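Local coordinates for protein 2,3-dihydroxybenzoate-AMP ligase (Mycobacterium smegmatis, PDB 5KEI) that is an AMP-binding enzyme of the ANL superfamily, built from a large N-terminal domain and a small C-terminal domain, at residues I456-V461 / S468-E473; A517-R522 / H527-A532; N233-A238 / A269-A274. All coordinates share one frame; numbering follows the deposited sequence.

Interaction 1 (I456-V461 / S468-E473)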
ATOM      1  N   ILE A 456     -11.711 -13.597  -2.803  1.00 35.31           N
ATOM      2  CA  ILE A 456     -12.712 -13.936  -3.787  1.00 36.51           C
ATOM      3  C   ILE A 456     -12.026 -14.712  -4.906  1.00 36.45           C
ATOM      4  O   ILE A 456     -10.988 -14.286  -5.403  1.00 41.06           O
ATOM      5  CB  ILE A 456     -13.406 -12.696  -4.327  1.00 37.89           C
ATOM      6  CG1 ILE A 456     -14.207 -12.028  -3.207  1.00 42.05           C
ATOM      7  CG2 ILE A 456     -14.322 -13.056  -5.479  1.00 39.09           C
ATOM      8  CD1 ILE A 456     -15.280 -12.918  -2.604  1.00 36.01           C
ATOM      9  N   LYS A 457     -12.576 -15.868  -5.271  1.00 38.83           N
ATOM     10  CA  LYS A 457     -11.987 -16.666  -6.357  1.00 49.59           C
ATOM     11  C   LYS A 457     -12.910 -16.751  -7.573  1.00 43.00           C
ATOM     12  O   LYS A 457     -14.118 -16.510  -7.477  1.00 38.46           O
ATOM     13  CB  LYS A 457     -11.615 -18.080  -5.871  1.00 47.80           C
ATOM     14  CG  LYS A 457     -10.550 -18.087  -4.779  1.00 51.71           C
ATOM     15  CD  LYS A 457     -10.022 -19.472  -4.461  1.00 61.21           C
ATOM     16  CE  LYS A 457      -8.485 -19.472  -4.528  1.00 71.29           C
ATOM     17  NZ  LYS A 457      -7.830 -20.639  -3.855  1.00 71.46           N
ATOM     18  N   ASP A 458     -12.320 -17.070  -8.721  1.00 42.71           N
ATOM     19  CA  ASP A 458     -13.079 -17.262  -9.945  1.00 40.12           C
ATOM     20  C   ASP A 458     -12.382 -18.329 -10.796  1.00 44.12           C
ATOM     21  O   ASP A 458     -11.453 -18.048 -11.566  1.00 44.67           O
ATOM     22  CB  ASP A 458     -13.224 -15.932 -10.686  1.00 41.57           C
ATOM     23  CG  ASP A 458     -14.179 -16.013 -11.862  1.00 50.71           C
ATOM     24  OD1 ASP A 458     -14.781 -17.092 -12.057  1.00 51.76           O
ATOM     25  OD2 ASP A 458     -14.333 -14.992 -12.582  1.00 51.60           O
ATOM     26  N   VAL A 459     -12.830 -19.568 -10.636  1.00 42.49           N
ATOM     27  CA  VAL A 459     -12.121 -20.695 -11.214  1.00 34.43           C
ATOM     28  C   VAL A 459     -12.837 -21.286 -12.421  1.00 40.40           C
ATOM     29  O   VAL A 459     -14.054 -21.512 -12.396  1.00 46.11           O
ATOM     30  CB  VAL A 459     -11.905 -21.802 -10.167  1.00 37.46           C
ATOM     31  CG1 VAL A 459     -13.218 -22.152  -9.475  1.00 40.39           C
ATOM     32  CG2 VAL A 459     -11.297 -23.026 -10.816  1.00 36.99           C
ATOM     33  N   ILE A 460     -12.074 -21.517 -13.484  1.00 37.44           N
ATOM     34  CA  ILE A 460     -12.564 -22.246 -14.653  1.00 39.18           C
ATOM     35  C   ILE A 460     -11.951 -23.637 -14.703  1.00 36.85           C
ATOM     36  O   ILE A 460     -10.720 -23.780 -14.728  1.00 32.83           O
ATOM     37  CB  ILE A 460     -12.225 -21.534 -15.956  1.00 37.90           C
ATOM     38  CG1 ILE A 460     -12.700 -20.075 -15.900  1.00 34.32           C
ATOM     39  CG2 ILE A 460     -12.816 -22.324 -17.140  1.00 37.77           C
ATOM     40  CD1 ILE A 460     -12.295 -19.237 -17.103  1.00 32.90           C
ATOM     41  N   VAL A 461     -12.797 -24.661 -14.712  1.00 34.57           N
ATOM     42  CA  VAL A 461     -12.298 -26.033 -14.703  1.00 35.65           C
ATOM     43  C   VAL A 461     -12.079 -26.503 -16.146  1.00 36.33           C
ATOM     44  O   VAL A 461     -12.987 -27.005 -16.797  1.00 37.21           O
ATOM     45  CB  VAL A 461     -13.253 -26.980 -13.922  1.00 34.39           C
ATOM     46  CG1 VAL A 461     -12.699 -28.394 -13.880  1.00 34.06           C
ATOM     47  CG2 VAL A 461     -13.416 -26.475 -12.506  1.00 34.37           C
ATOM     48  N   SER A 468      -7.411 -19.980 -12.830  1.00 36.04           N
ATOM     49  CA  SER A 468      -7.961 -18.751 -12.268  1.00 40.18           C
ATOM     50  C   SER A 468      -8.288 -17.763 -13.381  1.00 36.15           C
ATOM     51  O   SER A 468      -7.402 -17.362 -14.136  1.00 37.09           O
ATOM     52  CB  SER A 468      -6.991 -18.113 -11.272  1.00 36.02           C
ATOM     53  OG  SER A 468      -7.503 -16.876 -10.809  1.00 41.61           O
ATOM     54  N   ALA A 469      -9.558 -17.379 -13.477  1.00 32.94           N
ATOM     55  CA  ALA A 469      -9.979 -16.359 -14.435  1.00 41.00           C
ATOM     56  C   ALA A 469      -9.359 -15.000 -14.090  1.00 39.91           C
ATOM     57  O   ALA A 469      -8.901 -14.272 -14.963  1.00 36.50           O
ATOM     58  CB  ALA A 469     -11.496 -16.253 -14.467  1.00 40.95           C
ATOM     59  N   LEU A 470      -9.355 -14.685 -12.800  1.00 42.31           N
ATOM     60  CA  LEU A 470      -8.794 -13.442 -12.285  1.00 41.59           C
ATOM     61  C   LEU A 470      -7.339 -13.220 -12.682  1.00 40.32           C
ATOM     62  O   LEU A 470      -6.996 -12.148 -13.162  1.00 43.02           O
ATOM     63  CB  LEU A 470      -8.913 -13.405 -10.760  1.00 42.68           C
ATOM     64  CG  LEU A 470     -10.356 -13.477 -10.265  1.00 43.69           C
ATOM     65  CD1 LEU A 470     -10.374 -13.359  -8.754  1.00 47.90           C
ATOM     66  CD2 LEU A 470     -11.223 -12.398 -10.939  1.00 44.56           C
ATOM     67  N   ASP A 471      -6.470 -14.204 -12.484  1.00 38.49           N
ATOM     68  CA  ASP A 471      -5.090 -13.958 -12.862  1.00 45.54           C
ATOM     69  C   ASP A 471      -4.888 -14.089 -14.384  1.00 43.99           C
ATOM     70  O   ASP A 471      -4.032 -13.408 -14.955  1.00 42.62           O
ATOM     71  CB  ASP A 471      -4.130 -14.875 -12.098  1.00 49.46           C
ATOM     72  CG  ASP A 471      -2.658 -14.598 -12.446  1.00 71.42           C
ATOM     73  OD1 ASP A 471      -2.193 -13.431 -12.295  1.00 69.69           O
ATOM     74  OD2 ASP A 471      -1.961 -15.550 -12.869  1.00 83.15           O
ATOM     75  N   LEU A 472      -5.680 -14.927 -15.047  1.00 39.30           N
ATOM     76  CA  LEU A 472      -5.636 -14.948 -16.502  1.00 40.19           C
ATOM     77  C   LEU A 472      -5.984 -13.565 -17.058  1.00 35.71           C
ATOM     78  O   LEU A 472      -5.330 -13.084 -17.981  1.00 32.68           O
ATOM     79  CB  LEU A 472      -6.588 -16.004 -17.071  1.00 38.20           C
ATOM     80  CG  LEU A 472      -6.675 -16.012 -18.602  1.00 35.97           C
ATOM     81  CD1 LEU A 472      -5.294 -16.056 -19.247  1.00 37.71           C
ATOM     82  CD2 LEU A 472      -7.519 -17.177 -19.091  1.00 37.04           C
ATOM     83  N   GLU A 473      -7.016 -12.945 -16.484  1.00 34.74           N
ATOM     84  CA  GLU A 473      -7.475 -11.617 -16.878  1.00 35.86           C
ATOM     85  C   GLU A 473      -6.422 -10.557 -16.614  1.00 38.31           C
ATOM     86  O   GLU A 473      -6.248  -9.643 -17.406  1.00 37.33           O
ATOM     87  CB  GLU A 473      -8.759 -11.244 -16.139  1.00 34.79           C
ATOM     88  CG  GLU A 473     -10.005 -11.833 -16.740  1.00 38.04           C
ATOM     89  CD  GLU A 473     -11.167 -11.881 -15.762  1.00 46.98           C
ATOM     90  OE1 GLU A 473     -11.159 -11.124 -14.755  1.00 40.89           O
ATOM     91  OE2 GLU A 473     -12.095 -12.686 -16.011  1.00 44.12           O
TER
HETATM   92  O   HOH W   1      -9.419 -17.044  -9.018  1.00 33.91           O
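Chi1 of D458 (-171°) swings its CG opposite the backbone N, while chi1 of L470 (-60°) sets L470 CG opposite its own carbonyl carbon; the two side chains therefore lie against each other, D458 CB 3.8 Å from L470 CG. Beyond CB, the carboxylate of D458 reaches the methyl group of A469, with OD2 3.6 Å from A469 CB. D458 OD2 is salt-bridged to K549, which also binds E473; the shared lysine probably offsets the nearness of two acids, D458 OD2 and E473 OE2 being 4.7 Å apart. Between the backbones, A469 N donates to D458 O at 2.8 Å with a fairly straight N-H angle of 162°, giving a first-turn amide of the helix an acceptor. S468 is the N-cap: its OG takes a weak bond from D471 N at 3.3 Å. The same OG lies 2.6 Å from a water O that accepts from D458 N, just before strand 459-462. Toward strand 482-492, I460 CD1 touches A469 CB at 4.1 Å, and both side chains continue onto A487. V459 and S468 form an antiparallel non-hydrogen-bonded pair, and their hairpin, strands 459-462 and 465-468, runs straight into helix 469-477. Sequence and position match the hinge motif of ANL enzymes, with K457 probably at the hinge leading into the C-terminal domain.

Interaction 2 (A517-R522 / H527-A532)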
ATOM      1  N   ALA A 517       0.748 -15.697 -27.741  1.00 42.29           N
ATOM      2  CA  ALA A 517       2.175 -15.374 -27.687  1.00 47.01           C
ATOM      3  C   ALA A 517       2.500 -14.466 -26.489  1.00 49.34           C
ATOM      4  O   ALA A 517       3.505 -14.660 -25.803  1.00 48.91           O
ATOM      5  CB  ALA A 517       2.612 -14.716 -28.985  1.00 45.21           C
ATOM      6  N   HIS A 518       1.640 -13.477 -26.248  1.00 49.61           N
ATOM      7  CA  HIS A 518       1.808 -12.553 -25.123  1.00 44.45           C
ATOM      8  C   HIS A 518       1.718 -13.284 -23.795  1.00 46.94           C
ATOM      9  O   HIS A 518       2.464 -12.985 -22.860  1.00 49.77           O
ATOM     10  CB  HIS A 518       0.753 -11.441 -25.178  1.00 42.16           C
ATOM     11  CG  HIS A 518       0.791 -10.507 -24.006  1.00 48.46           C
ATOM     12  ND1 HIS A 518       1.565  -9.366 -23.986  1.00 42.85           N
ATOM     13  CD2 HIS A 518       0.145 -10.546 -22.814  1.00 45.15           C
ATOM     14  CE1 HIS A 518       1.394  -8.743 -22.833  1.00 47.90           C
ATOM     15  NE2 HIS A 518       0.538  -9.439 -22.104  1.00 48.66           N
ATOM     16  N   LEU A 519       0.795 -14.239 -23.708  1.00 42.78           N
ATOM     17  CA  LEU A 519       0.652 -15.027 -22.485  1.00 46.90           C
ATOM     18  C   LEU A 519       1.856 -15.926 -22.202  1.00 46.38           C
ATOM     19  O   LEU A 519       2.192 -16.155 -21.044  1.00 49.45           O
ATOM     20  CB  LEU A 519      -0.612 -15.880 -22.544  1.00 39.39           C
ATOM     21  CG  LEU A 519      -1.880 -15.039 -22.565  1.00 43.91           C
ATOM     22  CD1 LEU A 519      -3.088 -15.932 -22.429  1.00 41.38           C
ATOM     23  CD2 LEU A 519      -1.833 -13.994 -21.460  1.00 42.99           C
ATOM     24  N   GLU A 520       2.493 -16.435 -23.253  1.00 44.99           N
ATOM     25  CA  GLU A 520       3.618 -17.352 -23.095  1.00 51.10           C
ATOM     26  C   GLU A 520       4.883 -16.622 -22.628  1.00 50.65           C
ATOM     27  O   GLU A 520       5.614 -17.110 -21.761  1.00 47.46           O
ATOM     28  CB  GLU A 520       3.886 -18.089 -24.410  1.00 53.82           C
ATOM     29  CG  GLU A 520       5.125 -18.960 -24.377  1.00 59.55           C
ATOM     30  CD  GLU A 520       5.484 -19.498 -25.745  1.00 71.37           C
ATOM     31  OE1 GLU A 520       5.067 -18.880 -26.751  1.00 71.19           O
ATOM     32  OE2 GLU A 520       6.180 -20.537 -25.812  1.00 77.07           O
ATOM     33  N   GLN A 521       5.127 -15.448 -23.206  1.00 55.94           N
ATOM     34  CA  GLN A 521       6.231 -14.581 -22.789  1.00 54.84           C
ATOM     35  C   GLN A 521       6.123 -14.178 -21.310  1.00 58.57           C
ATOM     36  O   GLN A 521       7.137 -13.884 -20.672  1.00 58.55           O
ATOM     37  CB  GLN A 521       6.287 -13.325 -23.665  1.00 56.73           C
ATOM     38  CG  GLN A 521       6.593 -13.598 -25.143  1.00 67.17           C
ATOM     39  CD  GLN A 521       7.986 -14.193 -25.364  1.00 80.42           C
ATOM     40  OE1 GLN A 521       8.137 -15.412 -25.523  1.00 70.12           O
ATOM     41  NE2 GLN A 521       9.006 -13.333 -25.389  1.00 84.75           N
ATOM     42  N   ARG A 522       4.900 -14.169 -20.774  1.00 51.58           N
ATOM     43  CA  ARG A 522       4.672 -13.819 -19.373  1.00 50.47           C
ATOM     44  C   ARG A 522       4.695 -15.048 -18.463  1.00 51.12           C
ATOM     45  O   ARG A 522       4.569 -14.927 -17.247  1.00 52.85           O
ATOM     46  CB  ARG A 522       3.335 -13.078 -19.215  1.00 47.82           C
ATOM     47  CG  ARG A 522       3.240 -11.772 -20.020  1.00 45.91           C
ATOM     48  CD  ARG A 522       2.007 -10.965 -19.629  1.00 43.36           C
ATOM     49  NE  ARG A 522       1.890 -10.854 -18.178  1.00 45.21           N
ATOM     50  CZ  ARG A 522       2.526  -9.936 -17.463  1.00 42.04           C
ATOM     51  NH1 ARG A 522       3.305  -9.057 -18.082  1.00 44.00           N
ATOM     52  NH2 ARG A 522       2.383  -9.894 -16.148  1.00 48.57           N
ATOM     53  N   HIS A 527      -2.168 -24.683 -20.915  1.00 48.11           N
ATOM     54  CA  HIS A 527      -3.336 -25.260 -20.256  1.00 44.53           C
ATOM     55  C   HIS A 527      -4.164 -24.206 -19.528  1.00 47.62           C
ATOM     56  O   HIS A 527      -5.175 -24.530 -18.898  1.00 42.52           O
ATOM     57  CB  HIS A 527      -2.916 -26.355 -19.273  1.00 47.34           C
ATOM     58  CG  HIS A 527      -2.050 -25.870 -18.146  1.00 54.81           C
ATOM     59  ND1 HIS A 527      -2.507 -25.018 -17.163  1.00 50.36           N
ATOM     60  CD2 HIS A 527      -0.760 -26.146 -17.833  1.00 54.78           C
ATOM     61  CE1 HIS A 527      -1.533 -24.778 -16.303  1.00 54.31           C
ATOM     62  NE2 HIS A 527      -0.463 -25.452 -16.685  1.00 52.66           N
ATOM     63  N   SER A 528      -3.716 -22.955 -19.604  1.00 41.76           N
ATOM     64  CA  SER A 528      -4.433 -21.837 -19.011  1.00 46.07           C
ATOM     65  C   SER A 528      -4.624 -20.699 -20.006  1.00 45.53           C
ATOM     66  O   SER A 528      -4.902 -19.566 -19.614  1.00 43.51           O
ATOM     67  CB  SER A 528      -3.700 -21.316 -17.767  1.00 46.21           C
ATOM     68  OG  SER A 528      -3.809 -22.222 -16.686  1.00 51.86           O
ATOM     69  N   ARG A 529      -4.469 -20.988 -21.291  1.00 43.42           N
ATOM     70  CA  ARG A 529      -4.663 -19.956 -22.294  1.00 42.27           C
ATOM     71  C   ARG A 529      -6.072 -20.063 -22.845  1.00 39.61           C
ATOM     72  O   ARG A 529      -6.644 -21.152 -22.855  1.00 38.27           O
ATOM     73  CB  ARG A 529      -3.612 -20.075 -23.387  1.00 41.35           C
ATOM     74  CG  ARG A 529      -2.196 -19.957 -22.863  1.00 41.54           C
ATOM     75  CD  ARG A 529      -1.199 -19.977 -24.002  1.00 44.64           C
ATOM     76  NE  ARG A 529       0.146 -20.249 -23.520  1.00 47.83           N
ATOM     77  CZ  ARG A 529       1.085 -20.841 -24.244  1.00 48.97           C
ATOM     78  NH1 ARG A 529       0.817 -21.220 -25.488  1.00 50.12           N
ATOM     79  NH2 ARG A 529       2.286 -21.056 -23.723  1.00 47.57           N
ATOM     80  N   PRO A 530      -6.658 -18.930 -23.269  1.00 36.77           N
ATOM     81  CA  PRO A 530      -8.058 -18.966 -23.714  1.00 42.24           C
ATOM     82  C   PRO A 530      -8.218 -19.797 -24.985  1.00 39.58           C
ATOM     83  O   PRO A 530      -7.352 -19.716 -25.853  1.00 40.80           O
ATOM     84  CB  PRO A 530      -8.396 -17.490 -23.994  1.00 35.63           C
ATOM     85  CG  PRO A 530      -7.247 -16.700 -23.508  1.00 34.28           C
ATOM     86  CD  PRO A 530      -6.054 -17.609 -23.479  1.00 36.75           C
ATOM     87  N   ASP A 531      -9.296 -20.566 -25.084  1.00 35.35           N
ATOM     88  CA  ASP A 531      -9.576 -21.349 -26.280  1.00 36.76           C
ATOM     89  C   ASP A 531     -10.192 -20.475 -27.382  1.00 41.32           C
ATOM     90  O   ASP A 531     -10.089 -20.787 -28.578  1.00 35.58           O
ATOM     91  CB  ASP A 531     -10.516 -22.519 -25.957  1.00 35.40           C
ATOM     92  CG  ASP A 531     -10.016 -23.380 -24.809  1.00 37.43           C
ATOM     93  OD1 ASP A 531      -9.089 -24.199 -25.026  1.00 31.97           O
ATOM     94  OD2 ASP A 531     -10.562 -23.239 -23.686  1.00 41.19           O
ATOM     95  N   ALA A 532     -10.837 -19.382 -26.980  1.00 42.48           N
ATOM     96  CA  ALA A 532     -11.509 -18.511 -27.945  1.00 38.39           C
ATOM     97  C   ALA A 532     -11.428 -17.056 -27.525  1.00 39.72           C
ATOM     98  O   ALA A 532     -11.333 -16.741 -26.343  1.00 41.81           O
ATOM     99  CB  ALA A 532     -12.955 -18.930 -28.120  1.00 41.88           C
TER
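R529 NH2 donates to the carbonyl O of V524, in the turn between the segments, and packs against E520, 3.4 Å from E520 CB. This is a helix-loop-strand connection of the C-terminal domain, in which the loop leaving helix 512-521 folds back on the helix before entering strand 532-535. E520 CB lies over one face of the guanidinium; E520 CG is 3.6 Å from R529 NH2. The charged ends come near without forming a salt bridge: E520 OE2 stays 4.4 Å from R529 NH2, and the carboxylate and guanidinium planes are 41° apart. R529 reaches the helix with a chain extended from CG to NE, starting from a chi1 of -59°. L519, whose CB points toward the loop, runs past the arginine in the opposite direction, CD1 lying 4.1 Å from R529 CG. L519 also packs on L472, H475 and L476 of helix 469-477, while P530 rests on I499 and A501 of strand 498-505. Across the contact itself the closest apolar touch is L519 CD1 to P530 CD, 3.6 Å.

Interaction 3 (N233-A238 / A269-A274)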
ATOM      1  N   ASN A 233      -4.602   9.393   8.619  1.00 28.63           N
ATOM      2  CA  ASN A 233      -4.476   7.937   8.711  1.00 26.15           C
ATOM      3  C   ASN A 233      -3.503   7.652   9.917  1.00 24.59           C
ATOM      4  O   ASN A 233      -3.733   6.833  10.814  1.00 23.85           O
ATOM      5  CB  ASN A 233      -3.894   7.353   7.413  1.00 32.59           C
ATOM      6  CG  ASN A 233      -3.735   5.868   7.493  1.00 27.12           C
ATOM      7  OD1 ASN A 233      -2.709   5.397   7.880  1.00 36.98           O
ATOM      8  ND2 ASN A 233      -4.706   5.133   6.989  1.00 31.76           N
ATOM      9  N   ALA A 234      -2.383   8.362   9.919  1.00 23.36           N
ATOM     10  CA  ALA A 234      -1.376   8.285  10.991  1.00 27.94           C
ATOM     11  C   ALA A 234      -1.890   8.784  12.357  1.00 27.70           C
ATOM     12  O   ALA A 234      -1.702   8.125  13.382  1.00 24.33           O
ATOM     13  CB  ALA A 234      -0.132   9.064  10.570  1.00 24.82           C
ATOM     14  N   THR A 235      -2.487   9.968  12.360  1.00 28.46           N
ATOM     15  CA  THR A 235      -2.949  10.618  13.600  1.00 25.77           C
ATOM     16  C   THR A 235      -4.013   9.774  14.296  1.00 27.21           C
ATOM     17  O   THR A 235      -3.887   9.424  15.482  1.00 28.64           O
ATOM     18  CB  THR A 235      -3.531  11.994  13.306  1.00 24.40           C
ATOM     19  OG1 THR A 235      -2.580  12.744  12.532  1.00 26.90           O
ATOM     20  CG2 THR A 235      -3.912  12.718  14.603  1.00 22.37           C
ATOM     21  N   ALA A 236      -5.067   9.462  13.552  1.00 23.74           N
ATOM     22  CA  ALA A 236      -6.149   8.640  14.066  1.00 28.36           C
ATOM     23  C   ALA A 236      -5.646   7.264  14.519  1.00 24.37           C
ATOM     24  O   ALA A 236      -6.114   6.745  15.518  1.00 29.36           O
ATOM     25  CB  ALA A 236      -7.243   8.491  13.020  1.00 26.60           C
ATOM     26  N   SER A 237      -4.690   6.684  13.797  1.00 27.25           N
ATOM     27  CA  SER A 237      -4.154   5.360  14.164  1.00 27.77           C
ATOM     28  C   SER A 237      -3.346   5.427  15.432  1.00 26.67           C
ATOM     29  O   SER A 237      -3.386   4.502  16.251  1.00 30.76           O
ATOM     30  CB  SER A 237      -3.262   4.772  13.058  1.00 24.71           C
ATOM     31  OG  SER A 237      -3.986   4.595  11.877  1.00 26.71           O
ATOM     32  N   ALA A 238      -2.561   6.496  15.561  1.00 26.01           N
ATOM     33  CA  ALA A 238      -1.739   6.713  16.754  1.00 28.79           C
ATOM     34  C   ALA A 238      -2.629   7.032  17.965  1.00 30.85           C
ATOM     35  O   ALA A 238      -2.332   6.629  19.084  1.00 30.94           O
ATOM     36  CB  ALA A 238      -0.710   7.832  16.513  1.00 23.01           C
ATOM     37  N   ALA A 269       3.733   7.638  15.044  1.00 24.13           N
ATOM     38  CA  ALA A 269       4.677   7.847  16.131  1.00 27.67           C
ATOM     39  C   ALA A 269       5.135   9.316  16.168  1.00 32.59           C
ATOM     40  O   ALA A 269       5.225   9.903  17.239  1.00 34.56           O
ATOM     41  CB  ALA A 269       5.873   6.906  15.992  1.00 25.24           C
ATOM     42  N   MET A 270       5.382   9.922  15.004  1.00 30.09           N
ATOM     43  CA  MET A 270       5.873  11.295  14.976  1.00 29.31           C
ATOM     44  C   MET A 270       4.792  12.307  15.356  1.00 30.64           C
ATOM     45  O   MET A 270       5.106  13.396  15.812  1.00 30.14           O
ATOM     46  CB  MET A 270       6.455  11.637  13.605  1.00 29.35           C
ATOM     47  CG  MET A 270       7.872  11.116  13.376  1.00 27.47           C
ATOM     48  SD  MET A 270       8.461  11.469  11.701  1.00 39.46           S
ATOM     49  CE  MET A 270       8.777  13.213  11.793  1.00 33.20           C
ATOM     50  N   THR A 271       3.524  11.959  15.184  1.00 28.07           N
ATOM     51  CA  THR A 271       2.471  12.876  15.591  1.00 29.59           C
ATOM     52  C   THR A 271       2.367  13.029  17.109  1.00 31.83           C
ATOM     53  O   THR A 271       1.773  14.006  17.579  1.00 31.41           O
ATOM     54  CB  THR A 271       1.085  12.451  15.068  1.00 33.20           C
ATOM     55  OG1 THR A 271       0.773  11.148  15.566  1.00 27.35           O
ATOM     56  CG2 THR A 271       1.039  12.459  13.543  1.00 29.80           C
ATOM     57  N   VAL A 272       2.913  12.077  17.876  1.00 32.30           N
ATOM     58  CA  VAL A 272       2.886  12.184  19.350  1.00 31.04           C
ATOM     59  C   VAL A 272       4.263  12.398  19.990  1.00 34.64           C
ATOM     60  O   VAL A 272       4.400  12.323  21.215  1.00 34.29           O
ATOM     61  CB  VAL A 272       2.267  10.928  20.042  1.00 29.59           C
ATOM     62  CG1 VAL A 272       0.772  10.761  19.700  1.00 24.59           C
ATOM     63  CG2 VAL A 272       3.096   9.672  19.747  1.00 32.27           C
ATOM     64  N   GLY A 273       5.285  12.643  19.176  1.00 34.56           N
ATOM     65  CA  GLY A 273       6.623  12.852  19.707  1.00 37.09           C
ATOM     66  C   GLY A 273       7.266  11.615  20.316  1.00 37.54           C
ATOM     67  O   GLY A 273       8.136  11.722  21.180  1.00 34.64           O
ATOM     68  N   ALA A 274       6.850  10.442  19.843  1.00 35.95           N
ATOM     69  CA  ALA A 274       7.457   9.178  20.254  1.00 34.87           C
ATOM     70  C   ALA A 274       8.739   8.873  19.484  1.00 36.03           C
ATOM     71  O   ALA A 274       9.020   9.487  18.456  1.00 37.78           O
ATOM     72  CB  ALA A 274       6.462   8.038  20.082  1.00 36.76           C
TER
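No aromatic ring or planar side chain lies where T235 and A238 meet T271; the flat group that matters is the peptide carbonyl of A269, two residues before T271. V272 N reaches A269 O from one face of its plane at 3.2 Å, and A274 N reaches the same A269 O from the opposite face at 3.1 Å. A weak bond from G273 N to M270 O lies inside the second of these, and G273 takes the left-handed backbone conformation (phi 69°). Together they form a Schellman motif at the C-terminal end of helix 265-271, turning the chain toward strand 275-278. T271 lies within this motif and carries most of the contact. Its chi1 of 59° places OG1 between the backbone N and the carbonyl carbon, facing A238, with OG1 3.8 Å from A238 CB. The other branch meets T235 at an oblique crossing, T271 CG2 being 3.8 Å from T235 OG1. No hydrogen bond crosses the contact: T271 OG1 is hydrogen-bonded to G268 O and T235 OG1 to V231 O, so each polar group is satisfied within its own helix and the interface is held by van der Waals contact. Small residues let the backbones come near, T235 CA and T271 CA being 6.2 Å apart. V50 of helix 49-57 also touches T271. The contact is close helix-helix packing through alanine and threonine in the AMP-binding domain of the ANL fold, joining helix 227-240 to helix 265-271.

In the fold
From the N terminus, interaction 3 comes first and closes a loop of 30 residues inside the large AMP-binding domain. Much farther along, interaction 1 closes the short hairpin at the entry to the C-terminal part, and interaction 2 follows with the turn between helix 512-521 and strand 532-535. The three stand in series; none nests in or crosses another. Interactions 1 and 2 are neighbours, with centres about 14 Å apart, and share a seam: L472 CD1 of helix 469-477 lies 3.9 Å from L519 CD1 and 3.6 Å from S528 O. Interaction 3 is on the opposite side of the chain's centre, its own centre about 40 Å from that of interaction 1.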